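Local coordinates for interferon (Danio rerio, PDB 3PIV), which probably acts as a secreted type I interferon cytokine of zebrafish, binding a cell-surface receptor in antiviral defence, at residues N19-M24 and H64-R69; S37-L42 and V52-L57; D60-L65 and N87-K92; T33-R38 and L148-I153. All blocks are in the same frame, centred on the assembly; numbering follows the deposited sequence.

Interaction 1. Residues N19-M24 and H64-R69; sequences NLLKNM and HLMDAR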
loop_
_atom_site.group_PDB
_atom_site.type_symbol
_atom_site.label_atom_id
_atom_site.label_comp_id
_atom_site.label_asym_id
_atom_site.label_seq_id
_atom_site.Cartn_x
_atom_site.Cartn_y
_atom_site.Cartn_z
ATOM N N ASN A 19 -5.038 -8.655 8.366
ATOM C CA ASN A 19 -6.020 -9.717 8.529
ATOM C C ASN A 19 -6.823 -10.029 7.271
ATOM O O ASN A 19 -7.018 -11.197 6.928
ATOM C CB ASN A 19 -6.962 -9.410 9.680
ATOM C CG ASN A 19 -6.807 -10.390 10.802
ATOM O OD1 ASN A 19 -7.177 -11.561 10.668
ATOM N ND2 ASN A 19 -6.232 -9.935 11.918
ATOM N N LEU A 20 -7.299 -8.994 6.588
ATOM C CA LEU A 20 -8.088 -9.210 5.378
ATOM C C LEU A 20 -7.192 -9.761 4.285
ATOM O O LEU A 20 -7.596 -10.649 3.532
ATOM C CB LEU A 20 -8.745 -7.916 4.910
ATOM C CG LEU A 20 -9.696 -7.294 5.941
ATOM C CD1 LEU A 20 -9.927 -5.823 5.650
ATOM C CD2 LEU A 20 -11.003 -8.053 5.975
ATOM N N LEU A 21 -5.962 -9.245 4.224
ATOM C CA LEU A 21 -5.004 -9.672 3.218
ATOM C C LEU A 21 -4.654 -11.152 3.410
ATOM O O LEU A 21 -4.489 -11.910 2.442
ATOM C CB LEU A 21 -3.737 -8.803 3.261
ATOM C CG LEU A 21 -2.847 -8.941 2.025
ATOM C CD1 LEU A 21 -3.502 -8.243 0.810
ATOM C CD2 LEU A 21 -1.468 -8.382 2.265
ATOM N N LYS A 22 -4.537 -11.553 4.667
ATOM C CA LYS A 22 -4.282 -12.943 5.000
ATOM C C LYS A 22 -5.499 -13.820 4.708
ATOM O O LYS A 22 -5.361 -14.896 4.130
ATOM C CB LYS A 22 -3.907 -13.080 6.471
ATOM C CG LYS A 22 -3.580 -14.516 6.883
ATOM C CD LYS A 22 -3.250 -14.597 8.369
ATOM C CE LYS A 22 -4.419 -14.118 9.233
ATOM N NZ LYS A 22 -4.053 -14.084 10.683
ATOM N N ASN A 23 -6.689 -13.360 5.090
ATOM C CA ASN A 23 -7.884 -14.204 4.942
ATOM C C ASN A 23 -8.530 -14.286 3.539
ATOM O O ASN A 23 -9.326 -15.180 3.279
ATOM C CB ASN A 23 -8.919 -13.858 6.026
ATOM C CG ASN A 23 -8.375 -14.102 7.439
ATOM O OD1 ASN A 23 -8.808 -13.477 8.413
ATOM N ND2 ASN A 23 -7.413 -15.008 7.544
ATOM N N MET A 24 -8.171 -13.381 2.631
ATOM C CA MET A 24 -8.773 -13.385 1.292
ATOM C C MET A 24 -8.307 -14.557 0.433
ATOM O O MET A 24 -8.951 -14.911 -0.545
ATOM C CB MET A 24 -8.536 -12.055 0.553
ATOM C CG MET A 24 -7.064 -11.686 0.265
ATOM S SD MET A 24 -6.903 -10.243 -0.833
ATOM C CE MET A 24 -7.379 -8.896 0.233
ATOM N N HIS A 64 -5.564 1.111 -5.649
ATOM C CA HIS A 64 -5.693 1.077 -7.093
ATOM C C HIS A 64 -5.226 -0.241 -7.685
ATOM O O HIS A 64 -5.850 -0.772 -8.616
ATOM C CB HIS A 64 -4.955 2.264 -7.700
ATOM C CG HIS A 64 -5.562 3.579 -7.324
ATOM N ND1 HIS A 64 -4.851 4.757 -7.306
ATOM C CD2 HIS A 64 -6.825 3.891 -6.939
ATOM C CE1 HIS A 64 -5.652 5.747 -6.937
ATOM N NE2 HIS A 64 -6.852 5.247 -6.708
ATOM N N LEU A 65 -4.146 -0.776 -7.126
ATOM C CA LEU A 65 -3.584 -2.044 -7.592
ATOM C C LEU A 65 -4.563 -3.186 -7.363
ATOM O O LEU A 65 -4.722 -4.069 -8.217
ATOM C CB LEU A 65 -2.269 -2.341 -6.856
ATOM C CG LEU A 65 -1.489 -3.601 -7.239
ATOM C CD1 LEU A 65 -1.177 -3.620 -8.724
ATOM C CD2 LEU A 65 -0.213 -3.720 -6.422
ATOM N N MET A 66 -5.225 -3.162 -6.207
ATOM C CA MET A 66 -6.014 -4.310 -5.741
ATOM C C MET A 66 -7.445 -4.270 -6.259
ATOM O O MET A 66 -8.147 -5.272 -6.226
ATOM C CB MET A 66 -6.012 -4.376 -4.207
ATOM C CG MET A 66 -4.636 -4.721 -3.604
ATOM S SD MET A 66 -4.088 -6.383 -4.004
ATOM C CE MET A 66 -5.067 -7.389 -2.895
ATOM N N ASP A 67 -7.863 -3.096 -6.726
ATOM C CA ASP A 67 -9.211 -2.867 -7.239
ATOM C C ASP A 67 -9.267 -3.396 -8.663
ATOM O O ASP A 67 -9.393 -2.623 -9.608
ATOM C CB ASP A 67 -9.507 -1.355 -7.212
ATOM C CG ASP A 67 -10.966 -1.010 -7.576
ATOM O OD1 ASP A 67 -11.836 -1.905 -7.548
ATOM O OD2 ASP A 67 -11.242 0.177 -7.884
ATOM N N ALA A 68 -9.158 -4.714 -8.814
ATOM C CA ALA A 68 -8.970 -5.318 -10.132
ATOM C C ALA A 68 -9.722 -6.639 -10.294
ATOM O O ALA A 68 -9.215 -7.582 -10.888
ATOM C CB ALA A 68 -7.468 -5.517 -10.418
ATOM N N ARG A 69 -10.929 -6.697 -9.750
ATOM C CA ARG A 69 -11.763 -7.882 -9.844
ATOM C C ARG A 69 -11.824 -8.429 -11.275
ATOM O O ARG A 69 -11.771 -9.631 -11.487
ATOM C CB ARG A 69 -13.155 -7.562 -9.317
ATOM C CG ARG A 69 -13.446 -6.048 -9.256
ATOM C CD ARG A 69 -12.653 -5.223 -8.173
ATOM N NE ARG A 69 -13.610 -4.520 -7.320
ATOM C CZ ARG A 69 -14.132 -5.025 -6.199
ATOM N NH1 ARG A 69 -13.775 -6.248 -5.765
ATOM N NH2 ARG A 69 -15.015 -4.307 -5.513
#
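Met-66, at the C-terminal end of helix 48-66, reaches the C-terminal part of helix 10-23 and Met-24, and its terminal methyl CE faces two neighbouring side chains there. Met-66 CE is 4.0 Å from Met-24 SD and 4.1 Å from Leu-21 CD1, so the methyl carries the close contacts of Met-66. The Met-66 chain is folded rather than extended: chi2 (-66°) and chi3 (-77°) both bend it, curling CE round to meet its partners. Met-24 behaves differently. Its CG sits between the backbone N and carbonyl carbon (chi1 62°), and the chain then runs straight through chi2 before turning at chi3, which presents sulfur and methyl together to Met-66. The Leu-21 side chain crosses that of Met-66 at about a right angle, touching through CD1. Unbranched, flexible methionines suit a place where the backbones stay well apart, the closest CA atoms, those of Leu-21 and Met-66, being 10.5 Å from each other. All three side chains are buried and no hydrogen bond joins the segments: this is apolar packing that ties helices 10-23 and 48-66 together within the helical bundle of the type I interferon fold. Around them, Trp-77 touches both methionines, helix 79-101 adds Leu-86 against Met-66 and Thr-81 against Met-24, and helix 134-158 covers Leu-21 with Val-144 and Lys-145.

Interaction 2. Residues S37-L42 and V52-L57; sequences SRLYTL and VKFLVL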
loop_
_atom_site.group_PDB
_atom_site.type_symbol
_atom_site.label_atom_id
_atom_site.label_comp_id
_atom_site.label_asym_id
_atom_site.label_seq_id
_atom_site.Cartn_x
_atom_site.Cartn_y
_atom_site.Cartn_z
ATOM N N SER A 37 12.559 -1.145 -0.352
ATOM C CA SER A 37 13.059 -0.979 1.020
ATOM C C SER A 37 13.982 0.234 1.163
ATOM O O SER A 37 13.992 0.912 2.180
ATOM C CB SER A 37 13.793 -2.244 1.463
ATOM O OG SER A 37 14.466 -2.818 0.356
ATOM N N ARG A 38 14.769 0.481 0.133
ATOM C CA ARG A 38 15.546 1.700 -0.000
ATOM C C ARG A 38 14.677 2.924 0.316
ATOM O O ARG A 38 15.005 3.754 1.167
ATOM C CB ARG A 38 16.001 1.753 -1.453
ATOM C CG ARG A 38 15.676 0.423 -2.174
ATOM C CD ARG A 38 14.907 0.600 -3.486
ATOM N NE ARG A 38 14.056 1.783 -3.523
ATOM C CZ ARG A 38 13.481 2.226 -4.644
ATOM N NH1 ARG A 38 13.672 1.555 -5.777
ATOM N NH2 ARG A 38 12.717 3.325 -4.655
ATOM N N LEU A 39 13.548 3.012 -0.373
ATOM C CA LEU A 39 12.618 4.127 -0.216
ATOM C C LEU A 39 12.066 4.203 1.202
ATOM O O LEU A 39 12.006 5.276 1.801
ATOM C CB LEU A 39 11.470 3.960 -1.210
ATOM C CG LEU A 39 10.734 5.166 -1.783
ATOM C CD1 LEU A 39 9.250 4.847 -1.834
ATOM C CD2 LEU A 39 11.017 6.447 -1.014
ATOM N N TYR A 40 11.652 3.062 1.742
ATOM C CA TYR A 40 11.045 3.053 3.060
ATOM C C TYR A 40 12.046 3.493 4.125
ATOM O O TYR A 40 11.677 4.181 5.078
ATOM C CB TYR A 40 10.470 1.671 3.394
ATOM C CG TYR A 40 9.048 1.513 2.946
ATOM C CD1 TYR A 40 7.994 1.894 3.772
ATOM C CD2 TYR A 40 8.751 1.036 1.683
ATOM C CE1 TYR A 40 6.681 1.771 3.358
ATOM C CE2 TYR A 40 7.435 0.914 1.258
ATOM C CZ TYR A 40 6.413 1.280 2.101
ATOM O OH TYR A 40 5.119 1.159 1.686
ATOM N N THR A 41 13.307 3.089 3.958
ATOM C CA THR A 41 14.380 3.512 4.867
ATOM C C THR A 41 14.427 5.037 4.881
ATOM O O THR A 41 14.393 5.650 5.951
ATOM C CB THR A 41 15.766 2.931 4.450
ATOM O OG1 THR A 41 15.784 1.515 4.663
ATOM C CG2 THR A 41 16.889 3.564 5.258
ATOM N N LEU A 42 14.478 5.634 3.688
ATOM C CA LEU A 42 14.425 7.088 3.542
ATOM C C LEU A 42 13.199 7.694 4.233
ATOM O O LEU A 42 13.314 8.670 4.962
ATOM C CB LEU A 42 14.446 7.468 2.061
ATOM C CG LEU A 42 14.082 8.891 1.617
ATOM C CD1 LEU A 42 15.175 9.880 1.967
ATOM C CD2 LEU A 42 13.807 8.927 0.117
ATOM N N VAL A 52 3.361 11.434 6.138
ATOM C CA VAL A 52 1.920 11.367 5.940
ATOM C C VAL A 52 1.539 11.451 4.461
ATOM O O VAL A 52 0.663 10.726 4.004
ATOM C CB VAL A 52 1.211 12.487 6.702
ATOM C CG1 VAL A 52 -0.294 12.486 6.387
ATOM C CG2 VAL A 52 1.466 12.342 8.211
ATOM N N LYS A 53 2.187 12.345 3.720
ATOM C CA LYS A 53 1.951 12.458 2.291
ATOM C C LYS A 53 2.278 11.134 1.640
ATOM O O LYS A 53 1.564 10.686 0.756
ATOM C CB LYS A 53 2.826 13.541 1.672
ATOM C CG LYS A 53 2.483 14.961 2.091
ATOM C CD LYS A 53 3.234 15.934 1.209
ATOM C CE LYS A 53 3.265 17.327 1.802
ATOM N NZ LYS A 53 3.545 18.329 0.722
ATOM N N PHE A 54 3.380 10.530 2.084
ATOM C CA PHE A 54 3.828 9.222 1.609
ATOM C C PHE A 54 2.852 8.102 1.958
ATOM O O PHE A 54 2.683 7.149 1.190
ATOM C CB PHE A 54 5.200 8.873 2.199
ATOM C CG PHE A 54 5.717 7.523 1.755
ATOM C CD1 PHE A 54 6.312 7.370 0.513
ATOM C CD2 PHE A 54 5.566 6.399 2.564
ATOM C CE1 PHE A 54 6.777 6.124 0.084
ATOM C CE2 PHE A 54 6.037 5.138 2.149
ATOM C CZ PHE A 54 6.641 5.003 0.911
ATOM N N LEU A 55 2.236 8.189 3.134
ATOM C CA LEU A 55 1.264 7.177 3.517
ATOM C C LEU A 55 0.030 7.287 2.613
ATOM O O LEU A 55 -0.488 6.276 2.150
ATOM C CB LEU A 55 0.882 7.298 4.981
ATOM C CG LEU A 55 1.950 6.812 5.956
ATOM C CD1 LEU A 55 1.555 7.181 7.372
ATOM C CD2 LEU A 55 2.168 5.298 5.824
ATOM N N VAL A 56 -0.408 8.510 2.342
ATOM C CA VAL A 56 -1.561 8.704 1.470
ATOM C C VAL A 56 -1.269 8.196 0.073
ATOM O O VAL A 56 -2.080 7.471 -0.488
ATOM C CB VAL A 56 -2.011 10.163 1.374
ATOM C CG1 VAL A 56 -3.119 10.314 0.299
ATOM C CG2 VAL A 56 -2.507 10.633 2.714
ATOM N N LEU A 57 -0.110 8.564 -0.474
ATOM C CA LEU A 57 0.284 8.121 -1.805
ATOM C C LEU A 57 0.284 6.605 -1.910
ATOM O O LEU A 57 -0.309 6.047 -2.829
ATOM C CB LEU A 57 1.673 8.659 -2.180
ATOM C CG LEU A 57 1.760 10.142 -2.540
ATOM C CD1 LEU A 57 3.193 10.521 -2.696
ATOM C CD2 LEU A 57 0.948 10.463 -3.820
#
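Phe-54 of helix 48-66 drives the edge of its ring against the face of Tyr-40 on the short helix 37-44, a T-shaped stack with the planes at 87° and the centroids 5.2 Å apart. The two rings come closest at Phe-54 CE2 and Tyr-40 CE1, 3.6 Å apart, while Phe-54 CZ stands over the tyrosine face toward its rim. On the CE1 side of the phenylalanine edge, Leu-39 CD1 comes within 3.4 Å of Phe-54 CE1, a tight approach of two apolar groups. With chi1 at 180°, Phe-54 extends straight toward the short helix, and a flat, wholly apolar ring suits this buried wedge between leucine and tyrosine. Tyrosine serves its place twice: the ring packs, and the hydroxyl OH is hydrogen-bonded to His-147 ND1. Phe-35 lies nearly parallel to the Tyr-40 ring and further confines it. The stack pins helix 37-44 onto helix 48-66 of the interferon bundle. Helix 134-158 supports Tyr-40 through Arg-150, Met-151 and Ile-154, whereas Tyr-112 of helix 111-129 packs on Leu-39.

Interaction 3. Residues D60-L65 and N87-K92; sequences DHIIHL and NILHRK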
loop_
_atom_site.group_PDB
_atom_site.type_symbol
_atom_site.label_atom_id
_atom_site.label_comp_id
_atom_site.label_asym_id
_atom_site.label_seq_id
_atom_site.Cartn_x
_atom_site.Cartn_y
_atom_site.Cartn_z
ATOM N N ASP A 60 -3.113 4.868 -1.575
ATOM C CA ASP A 60 -3.936 5.040 -2.757
ATOM C C ASP A 60 -3.455 4.123 -3.869
ATOM O O ASP A 60 -4.267 3.604 -4.631
ATOM C CB ASP A 60 -3.966 6.498 -3.209
ATOM C CG ASP A 60 -4.867 7.379 -2.339
ATOM O OD1 ASP A 60 -5.576 6.878 -1.450
ATOM O OD2 ASP A 60 -4.850 8.604 -2.552
ATOM N N HIS A 61 -2.143 3.887 -3.922
ATOM C CA HIS A 61 -1.564 2.999 -4.922
ATOM C C HIS A 61 -1.977 1.565 -4.677
ATOM O O HIS A 61 -2.290 0.833 -5.609
ATOM C CB HIS A 61 -0.025 3.101 -4.933
ATOM C CG HIS A 61 0.493 4.240 -5.756
ATOM N ND1 HIS A 61 1.393 5.169 -5.274
ATOM C CD2 HIS A 61 0.210 4.617 -7.024
ATOM C CE1 HIS A 61 1.654 6.057 -6.217
ATOM N NE2 HIS A 61 0.930 5.755 -7.284
ATOM N N ILE A 62 -1.959 1.154 -3.414
ATOM C CA ILE A 62 -2.383 -0.195 -3.064
ATOM C C ILE A 62 -3.863 -0.381 -3.401
ATOM O O ILE A 62 -4.253 -1.385 -3.977
ATOM C CB ILE A 62 -2.157 -0.483 -1.570
ATOM C CG1 ILE A 62 -0.652 -0.573 -1.270
ATOM C CG2 ILE A 62 -2.867 -1.762 -1.168
ATOM C CD1 ILE A 62 -0.313 -0.610 0.240
ATOM N N ILE A 63 -4.693 0.598 -3.048
ATOM C CA ILE A 63 -6.112 0.504 -3.374
ATOM C C ILE A 63 -6.276 0.306 -4.880
ATOM O O ILE A 63 -6.987 -0.581 -5.331
ATOM C CB ILE A 63 -6.891 1.755 -2.915
ATOM C CG1 ILE A 63 -6.934 1.808 -1.385
ATOM C CG2 ILE A 63 -8.277 1.756 -3.514
ATOM C CD1 ILE A 63 -6.922 3.204 -0.806
ATOM N N HIS A 64 -5.564 1.111 -5.649
ATOM C CA HIS A 64 -5.693 1.077 -7.093
ATOM C C HIS A 64 -5.226 -0.241 -7.685
ATOM O O HIS A 64 -5.850 -0.772 -8.616
ATOM C CB HIS A 64 -4.955 2.264 -7.700
ATOM C CG HIS A 64 -5.562 3.579 -7.324
ATOM N ND1 HIS A 64 -4.851 4.757 -7.306
ATOM C CD2 HIS A 64 -6.825 3.891 -6.939
ATOM C CE1 HIS A 64 -5.652 5.747 -6.937
ATOM N NE2 HIS A 64 -6.852 5.247 -6.708
ATOM N N LEU A 65 -4.146 -0.776 -7.126
ATOM C CA LEU A 65 -3.584 -2.044 -7.592
ATOM C C LEU A 65 -4.563 -3.186 -7.363
ATOM O O LEU A 65 -4.722 -4.069 -8.217
ATOM C CB LEU A 65 -2.269 -2.341 -6.856
ATOM C CG LEU A 65 -1.489 -3.601 -7.239
ATOM C CD1 LEU A 65 -1.177 -3.620 -8.724
ATOM C CD2 LEU A 65 -0.213 -3.720 -6.422
ATOM N N ASN A 87 -11.690 -0.833 1.244
ATOM C CA ASN A 87 -12.453 0.123 2.034
ATOM C C ASN A 87 -11.727 0.541 3.299
ATOM O O ASN A 87 -11.690 1.712 3.645
ATOM C CB ASN A 87 -13.818 -0.472 2.379
ATOM C CG ASN A 87 -14.801 -0.345 1.236
ATOM O OD1 ASN A 87 -14.680 0.557 0.398
ATOM N ND2 ASN A 87 -15.786 -1.237 1.193
ATOM N N ILE A 88 -11.146 -0.423 3.992
ATOM C CA ILE A 88 -10.415 -0.101 5.203
ATOM C C ILE A 88 -9.303 0.899 4.858
ATOM O O ILE A 88 -9.142 1.935 5.503
ATOM C CB ILE A 88 -9.898 -1.384 5.904
ATOM C CG1 ILE A 88 -9.904 -1.214 7.420
ATOM C CG2 ILE A 88 -8.514 -1.775 5.428
ATOM C CD1 ILE A 88 -8.682 -0.512 7.956
ATOM N N LEU A 89 -8.560 0.619 3.801
ATOM C CA LEU A 89 -7.469 1.510 3.431
ATOM C C LEU A 89 -7.971 2.855 2.883
ATOM O O LEU A 89 -7.298 3.874 3.026
ATOM C CB LEU A 89 -6.520 0.831 2.434
ATOM C CG LEU A 89 -5.839 -0.481 2.873
ATOM C CD1 LEU A 89 -4.911 -0.964 1.767
ATOM C CD2 LEU A 89 -5.046 -0.296 4.141
ATOM N N HIS A 90 -9.143 2.872 2.248
ATOM C CA HIS A 90 -9.603 4.125 1.648
ATOM C C HIS A 90 -10.040 5.096 2.722
ATOM O O HIS A 90 -9.821 6.298 2.614
ATOM C CB HIS A 90 -10.749 3.930 0.641
ATOM C CG HIS A 90 -11.394 5.223 0.238
ATOM N ND1 HIS A 90 -10.761 6.149 -0.567
ATOM C CD2 HIS A 90 -12.589 5.767 0.563
ATOM C CE1 HIS A 90 -11.544 7.202 -0.730
ATOM N NE2 HIS A 90 -12.661 6.997 -0.053
ATOM N N ARG A 91 -10.682 4.567 3.759
ATOM C CA ARG A 91 -11.116 5.404 4.878
ATOM C C ARG A 91 -9.953 6.053 5.637
ATOM O O ARG A 91 -10.011 7.227 5.963
ATOM C CB ARG A 91 -11.975 4.600 5.844
ATOM C CG ARG A 91 -13.240 4.040 5.228
ATOM C CD ARG A 91 -13.920 3.099 6.208
ATOM N NE ARG A 91 -14.752 2.116 5.523
ATOM C CZ ARG A 91 -14.748 0.814 5.797
ATOM N NH1 ARG A 91 -13.950 0.330 6.753
ATOM N NH2 ARG A 91 -15.543 -0.005 5.118
ATOM N N LYS A 92 -8.905 5.290 5.931
ATOM C CA LYS A 92 -7.739 5.858 6.598
ATOM C C LYS A 92 -7.096 6.874 5.677
ATOM O O LYS A 92 -6.737 7.979 6.091
ATOM C CB LYS A 92 -6.728 4.783 6.975
ATOM C CG LYS A 92 -5.433 5.359 7.557
ATOM C CD LYS A 92 -5.731 6.468 8.565
ATOM C CE LYS A 92 -6.083 5.929 9.944
ATOM N NZ LYS A 92 -4.912 5.265 10.553
HETATM O O HOH W 1 -8.201 6.556 -1.546
#
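The His-90 imidazole is met at its edge, in the ring plane, by a water that joins it to Asp-60 across the two helices. That water lies 2.8 Å from His-90 ND1 and donates to Asp-60 OD1 at 2.6 Å, bridging two polar groups too far apart to bond directly. Asp-60 is further anchored by Ser-93 and by a salt bridge to Lys-97, partners that would favour a charged carboxylate. Beside this polar border, helices 48-66 and 79-101 pack antiparallel, their local axes at 151° and 9.5 Å apart, as neighbours in the helical bundle of the interferon fold. Ile-63 and Leu-89 run alongside one another, pointing in contrary senses, with Ile-63 CG1 4.0 Å from Leu-89 CB. Ile-63 CD1 goes on to the backbone, 3.7 Å from His-90 CA; isoleucine suits the place because its CG1-CD1 arm is long enough to lie on the neighbouring backbone. Deeper in, Ile-62 CG2, anti to its own N, meets Leu-89 CD1 at 3.7 Å. Phe-120 of helix 111-129 and Val-144 of helix 134-158 touch Ile-62.

Interaction 4. Residues T33-R38 and L148-I153; sequences TPFPSR and LQRMDI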
loop_
_atom_site.group_PDB
_atom_site.type_symbol
_atom_site.label_atom_id
_atom_site.label_comp_id
_atom_site.label_asym_id
_atom_site.label_seq_id
_atom_site.Cartn_x
_atom_site.Cartn_y
_atom_site.Cartn_z
ATOM N N THR A 33 9.570 -10.791 -5.529
ATOM C CA THR A 33 9.330 -9.600 -6.337
ATOM C C THR A 33 9.981 -8.382 -5.674
ATOM O O THR A 33 10.036 -8.291 -4.448
ATOM C CB THR A 33 7.812 -9.362 -6.492
ATOM O OG1 THR A 33 7.213 -10.494 -7.136
ATOM C CG2 THR A 33 7.520 -8.089 -7.293
ATOM N N PRO A 34 10.478 -7.447 -6.490
ATOM C CA PRO A 34 11.116 -6.214 -6.014
ATOM C C PRO A 34 10.240 -5.414 -5.046
ATOM O O PRO A 34 9.014 -5.381 -5.181
ATOM C CB PRO A 34 11.328 -5.420 -7.303
ATOM C CG PRO A 34 11.456 -6.472 -8.363
ATOM C CD PRO A 34 10.528 -7.567 -7.958
ATOM N N PHE A 35 10.889 -4.767 -4.088
ATOM C CA PHE A 35 10.222 -4.011 -3.039
ATOM C C PHE A 35 11.111 -2.821 -2.695
ATOM O O PHE A 35 12.319 -2.987 -2.505
ATOM C CB PHE A 35 10.017 -4.891 -1.790
ATOM C CG PHE A 35 9.431 -4.143 -0.627
ATOM C CD1 PHE A 35 8.074 -3.858 -0.584
ATOM C CD2 PHE A 35 10.238 -3.673 0.388
ATOM C CE1 PHE A 35 7.534 -3.146 0.454
ATOM C CE2 PHE A 35 9.693 -2.953 1.436
ATOM C CZ PHE A 35 8.342 -2.696 1.468
ATOM N N PRO A 36 10.533 -1.612 -2.604
ATOM C CA PRO A 36 11.420 -0.458 -2.418
ATOM C C PRO A 36 11.849 -0.203 -0.960
ATOM O O PRO A 36 11.572 0.859 -0.427
ATOM C CB PRO A 36 10.575 0.712 -2.944
ATOM C CG PRO A 36 9.144 0.304 -2.613
ATOM C CD PRO A 36 9.111 -1.222 -2.656
ATOM N N SER A 37 12.559 -1.145 -0.352
ATOM C CA SER A 37 13.059 -0.979 1.020
ATOM C C SER A 37 13.982 0.234 1.163
ATOM O O SER A 37 13.992 0.912 2.180
ATOM C CB SER A 37 13.793 -2.244 1.463
ATOM O OG SER A 37 14.466 -2.818 0.356
ATOM N N ARG A 38 14.769 0.481 0.133
ATOM C CA ARG A 38 15.546 1.700 -0.000
ATOM C C ARG A 38 14.677 2.924 0.316
ATOM O O ARG A 38 15.005 3.754 1.167
ATOM C CB ARG A 38 16.001 1.753 -1.453
ATOM C CG ARG A 38 15.676 0.423 -2.174
ATOM C CD ARG A 38 14.907 0.600 -3.486
ATOM N NE ARG A 38 14.056 1.783 -3.523
ATOM C CZ ARG A 38 13.481 2.226 -4.644
ATOM N NH1 ARG A 38 13.672 1.555 -5.777
ATOM N NH2 ARG A 38 12.717 3.325 -4.655
ATOM N N LEU A 148 2.485 -2.927 3.954
ATOM C CA LEU A 148 1.668 -2.682 5.132
ATOM C C LEU A 148 2.541 -2.753 6.399
ATOM O O LEU A 148 2.343 -1.976 7.333
ATOM C CB LEU A 148 0.502 -3.674 5.220
ATOM C CG LEU A 148 -0.601 -3.557 4.147
ATOM C CD1 LEU A 148 -1.592 -4.694 4.266
ATOM C CD2 LEU A 148 -1.312 -2.209 4.248
ATOM N N GLN A 149 3.503 -3.674 6.414
ATOM C CA GLN A 149 4.383 -3.847 7.579
ATOM C C GLN A 149 5.268 -2.633 7.762
ATOM O O GLN A 149 5.356 -2.102 8.846
ATOM C CB GLN A 149 5.221 -5.131 7.464
ATOM C CG GLN A 149 4.427 -6.373 7.795
ATOM C CD GLN A 149 5.043 -7.652 7.281
ATOM O OE1 GLN A 149 5.859 -7.648 6.351
ATOM N NE2 GLN A 149 4.631 -8.774 7.870
ATOM N N ARG A 150 5.872 -2.156 6.682
ATOM C CA ARG A 150 6.720 -0.975 6.764
ATOM C C ARG A 150 5.937 0.338 6.988
ATOM O O ARG A 150 6.401 1.221 7.713
ATOM C CB ARG A 150 7.608 -0.875 5.528
ATOM C CG ARG A 150 8.582 -2.056 5.339
ATOM C CD ARG A 150 9.689 -2.112 6.397
ATOM N NE ARG A 150 10.517 -0.905 6.460
ATOM C CZ ARG A 150 11.669 -0.729 5.808
ATOM N NH1 ARG A 150 12.130 -1.675 5.011
ATOM N NH2 ARG A 150 12.347 0.404 5.932
ATOM N N MET A 151 4.769 0.472 6.362
ATOM C CA MET A 151 3.935 1.650 6.588
ATOM C C MET A 151 3.631 1.836 8.060
ATOM O O MET A 151 3.600 2.943 8.548
ATOM C CB MET A 151 2.634 1.584 5.780
ATOM C CG MET A 151 2.857 1.749 4.283
ATOM S SD MET A 151 1.437 1.184 3.322
ATOM C CE MET A 151 0.459 2.692 3.290
ATOM N N ASP A 152 3.424 0.734 8.761
ATOM C CA ASP A 152 3.090 0.769 10.181
ATOM C C ASP A 152 4.248 1.321 11.027
ATOM O O ASP A 152 4.040 2.000 12.033
ATOM C CB ASP A 152 2.715 -0.641 10.644
ATOM C CG ASP A 152 2.364 -0.699 12.110
ATOM O OD1 ASP A 152 1.251 -0.257 12.480
ATOM O OD2 ASP A 152 3.200 -1.193 12.891
ATOM N N ILE A 153 5.468 1.028 10.606
ATOM C CA ILE A 153 6.645 1.558 11.270
ATOM C C ILE A 153 6.684 3.066 11.075
ATOM O O ILE A 153 6.840 3.824 12.020
ATOM C CB ILE A 153 7.933 0.924 10.713
ATOM C CG1 ILE A 153 8.007 -0.558 11.108
ATOM C CG2 ILE A 153 9.165 1.672 11.210
ATOM C CD1 ILE A 153 9.275 -1.234 10.637
#
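The approach to helix 37-44, where a loop turns into the helix, is held against helix 134-158 at the surface of the interferon bundle. Pro-36 occupies the N-cap position and centres an inverse gamma turn, in which Ser-37 N bonds to Phe-35 O at 2.8 Å. Flanking that turn, Phe-35 and Ser-37 both meet one long side chain, Arg-150. The aliphatic part of the arginine serves the ring: Arg-150 CG lies at the edge of Phe-35, near its plane, and 3.9 Å from Phe-35 CZ. This is contact with the methylene chain, while the guanidinium plane is turned 50° from the ring. Phe-35 reaches across with CG anti to the backbone N (chi1 175°), its CZ leading. Arg-150 bends at chi2 (-68°) and chi3, folding its head back toward Ser-37, whose CB is 4.0 Å from Arg-150 NH1. Arginine suits this partly exposed place because its aliphatic chain packs against the edge of an aromatic ring while its charged head remains available for a polar partner; Arg-150 NH2 forms a salt bridge with Asp-44, at the far end of helix 37-44. Pro-36 CD lies over one face of the Phe-35 ring, toward its rim, and His-147 of helix 134-158 meets that ring edge-to-face. Arg-150 also packs on Thr-41 of helix 37-44, and Pro-36 touches His-119 of helix 111-129.

Overall arrangement
Helix 48-66 runs through interactions 1, 2 and 3, meeting helix 37-44 near its start, helix 79-101 farther on and helix 10-23 at its end. Interactions 1 and 2 lie on opposite sides of the chain's centre, with their own centres about 20 Å apart; interaction 2 is nested within the loop closed by interaction 1. Interaction 4 brings in helix 134-158 and encloses interaction 3 along the chain. Its centre is about 8 Å from that of interaction 2, and they share Ser-37 and Arg-38. Leu-148 links interaction 4 to Leu-21 of interaction 1 and Leu-89 of interaction 3, so sequence-distant helices join in one compact bundle.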